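Erythrocyte membrane protein 1 (Plasmodium falciparum, PDB 2XU0) probably binds host cell surface receptors as a virulence adhesin of infected erythrocytes, seen here as its N-terminal NTS-DBL1 rosetting region. Local coordinates at residues N150-H155 with F225-K230. The protein carries 10 engineered substitutions. Sequence-based numbering, arbitrary orientation.
Engineered in segment 150-155: A154 (natural residue Thr).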
loop_
_atom_site.group_PDB
_atom_site.type_symbol
_atom_site.label_atom_id
_atom_site.label_comp_id
_atom_site.label_asym_id
_atom_site.label_seq_id
_atom_site.Cartn_x
_atom_site.Cartn_y
_atom_site.Cartn_z
ATOM N N ASN A 150 -14.064 21.555 -22.813
ATOM C CA ASN A 150 -13.389 20.563 -23.659
ATOM C C ASN A 150 -13.553 19.102 -23.211
ATOM O O ASN A 150 -13.555 18.216 -24.068
ATOM C CB ASN A 150 -11.895 20.903 -23.800
ATOM C CG ASN A 150 -11.589 22.298 -24.321
ATOM O OD1 ASN A 150 -12.235 22.822 -25.245
ATOM N ND2 ASN A 150 -10.562 22.917 -23.751
ATOM N N THR A 151 -13.663 18.843 -21.886
ATOM C CA THR A 151 -13.792 17.484 -21.331
ATOM C C THR A 151 -15.276 17.099 -21.229
ATOM O O THR A 151 -15.925 17.453 -20.247
ATOM C CB THR A 151 -13.000 17.369 -20.007
ATOM O OG1 THR A 151 -11.782 18.108 -20.112
ATOM C CG2 THR A 151 -12.691 15.925 -19.629
ATOM N N ASN A 152 -15.813 16.384 -22.248
ATOM C CA ASN A 152 -17.237 16.036 -22.329
ATOM C C ASN A 152 -17.570 14.572 -22.602
ATOM O O ASN A 152 -18.715 14.167 -22.370
ATOM C CB ASN A 152 -17.938 16.883 -23.405
ATOM C CG ASN A 152 -17.622 18.347 -23.347
ATOM O OD1 ASN A 152 -18.185 19.094 -22.548
ATOM N ND2 ASN A 152 -16.677 18.774 -24.166
ATOM N N THR A 153 -16.638 13.801 -23.168
ATOM C CA THR A 153 -16.916 12.401 -23.517
ATOM C C THR A 153 -16.049 11.419 -22.732
ATOM O O THR A 153 -15.049 11.817 -22.123
ATOM C CB THR A 153 -16.700 12.174 -25.028
ATOM O OG1 THR A 153 -15.311 12.330 -25.332
ATOM C CG2 THR A 153 -17.572 13.089 -25.911
ATOM N N ALA A 154 -16.401 10.121 -22.829
ATOM C CA ALA A 154 -15.673 8.988 -22.257
ATOM C C ALA A 154 -14.246 8.943 -22.800
ATOM O O ALA A 154 -13.326 8.578 -22.063
ATOM C CB ALA A 154 -16.395 7.697 -22.582
ATOM N N HIS A 155 -14.050 9.354 -24.076
ATOM C CA HIS A 155 -12.730 9.405 -24.711
ATOM C C HIS A 155 -11.917 10.540 -24.132
ATOM O O HIS A 155 -10.719 10.371 -23.922
ATOM C CB HIS A 155 -12.839 9.560 -26.235
ATOM C CG HIS A 155 -13.832 8.634 -26.852
ATOM N ND1 HIS A 155 -15.038 9.099 -27.343
ATOM C CD2 HIS A 155 -13.784 7.292 -27.006
ATOM C CE1 HIS A 155 -15.674 8.030 -27.795
ATOM N NE2 HIS A 155 -14.960 6.917 -27.603
ATOM N N PHE A 225 -18.618 13.115 -15.711
ATOM C CA PHE A 225 -19.543 11.981 -15.709
ATOM C C PHE A 225 -21.019 12.331 -15.934
ATOM O O PHE A 225 -21.775 11.483 -16.413
ATOM C CB PHE A 225 -19.289 11.055 -14.514
ATOM C CG PHE A 225 -18.197 10.022 -14.746
ATOM C CD1 PHE A 225 -18.439 8.891 -15.527
ATOM C CD2 PHE A 225 -16.967 10.134 -14.111
ATOM C CE1 PHE A 225 -17.451 7.920 -15.712
ATOM C CE2 PHE A 225 -15.992 9.137 -14.254
ATOM C CZ PHE A 225 -16.240 8.036 -15.053
ATOM N N LYS A 226 -21.418 13.594 -15.645
ATOM C CA LYS A 226 -22.773 14.118 -15.898
ATOM C C LYS A 226 -22.937 14.319 -17.431
ATOM O O LYS A 226 -23.930 13.882 -18.016
ATOM C CB LYS A 226 -22.979 15.430 -15.127
ATOM C CG LYS A 226 -24.424 15.945 -15.152
ATOM C CD LYS A 226 -24.601 17.157 -14.252
ATOM C CE LYS A 226 -25.996 17.728 -14.312
ATOM N NZ LYS A 226 -26.088 19.009 -13.559
ATOM N N LYS A 227 -21.907 14.910 -18.073
ATOM C CA LYS A 227 -21.798 15.100 -19.519
ATOM C C LYS A 227 -21.857 13.754 -20.231
ATOM O O LYS A 227 -22.670 13.597 -21.141
ATOM C CB LYS A 227 -20.491 15.834 -19.871
ATOM C CG LYS A 227 -20.484 17.277 -19.404
ATOM C CD LYS A 227 -19.125 17.887 -19.536
ATOM C CE LYS A 227 -19.144 19.379 -19.334
ATOM N NZ LYS A 227 -17.809 19.962 -19.599
ATOM N N ILE A 228 -21.046 12.759 -19.783
ATOM C CA ILE A 228 -21.023 11.401 -20.359
ATOM C C ILE A 228 -22.423 10.802 -20.314
ATOM O O ILE A 228 -22.889 10.328 -21.342
ATOM C CB ILE A 228 -19.923 10.463 -19.730
ATOM C CG1 ILE A 228 -18.512 10.999 -20.022
ATOM C CG2 ILE A 228 -20.052 9.018 -20.248
ATOM C CD1 ILE A 228 -17.376 10.443 -19.115
ATOM N N TYR A 229 -23.112 10.883 -19.149
ATOM C CA TYR A 229 -24.465 10.359 -18.971
ATOM C C TYR A 229 -25.460 10.976 -19.941
ATOM O O TYR A 229 -26.277 10.244 -20.502
ATOM C CB TYR A 229 -24.966 10.540 -17.534
ATOM C CG TYR A 229 -26.332 9.935 -17.290
ATOM C CD1 TYR A 229 -26.514 8.557 -17.284
ATOM C CD2 TYR A 229 -27.445 10.739 -17.068
ATOM C CE1 TYR A 229 -27.764 7.993 -17.031
ATOM C CE2 TYR A 229 -28.703 10.187 -16.826
ATOM C CZ TYR A 229 -28.857 8.812 -16.806
ATOM O OH TYR A 229 -30.085 8.256 -16.536
ATOM N N LYS A 230 -25.410 12.315 -20.114
ATOM C CA LYS A 230 -26.294 13.047 -21.028
ATOM C C LYS A 230 -26.012 12.650 -22.483
ATOM O O LYS A 230 -26.949 12.523 -23.271
ATOM C CB LYS A 230 -26.141 14.562 -20.840
ATOM C CG LYS A 230 -26.939 15.122 -19.663
ATOM C CD LYS A 230 -26.814 16.649 -19.545
ATOM C CE LYS A 230 -25.597 17.099 -18.762
ATOM N NZ LYS A 230 -25.622 18.560 -18.496
#
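K227 reaches from helix 216-231 across to the turn that leads into helix 154-175, its side chain crossing that of N152 obliquely, and its ammonium group bridges two oxygens of that turn. NZ donates to the backbone O of T151 at 3.2 Å and to the side-chain OD1 of N152 at 3.1 Å. Both carbonyls receive it from above their planes, 46° out for T151 and 43° for N152, so neither bond follows a lone-pair direction. Beyond CG the lysine chain is fully extended, which brings NZ to both oxygens; on the way CD runs 3.3 Å from T151 O, and CB lies 3.5 Å from N152 O. The N152 amide is held at its other end too, ND2 bonding to K149 O, while T151 OG1 turns to N148 OD1. I228 adds van der Waals packing against the backbone. With CG1 set beside its own backbone N (chi1 -64°), that atom meets the T153-A154 peptide, 3.6 Å from A154 N, and CD1 packs 3.9 Å from CA of A154, an engineered residue. L48 and L157 also border I228. T153 caps helix 154-175 with its side chain, and D156 OD2 accepts the N-H of N152 and of T153, the latter being the return bond of a capping box. This N-capped helix start packs on helix 216-231 within the helical Duffy-binding-like fold, away from the magnesium and proline sites.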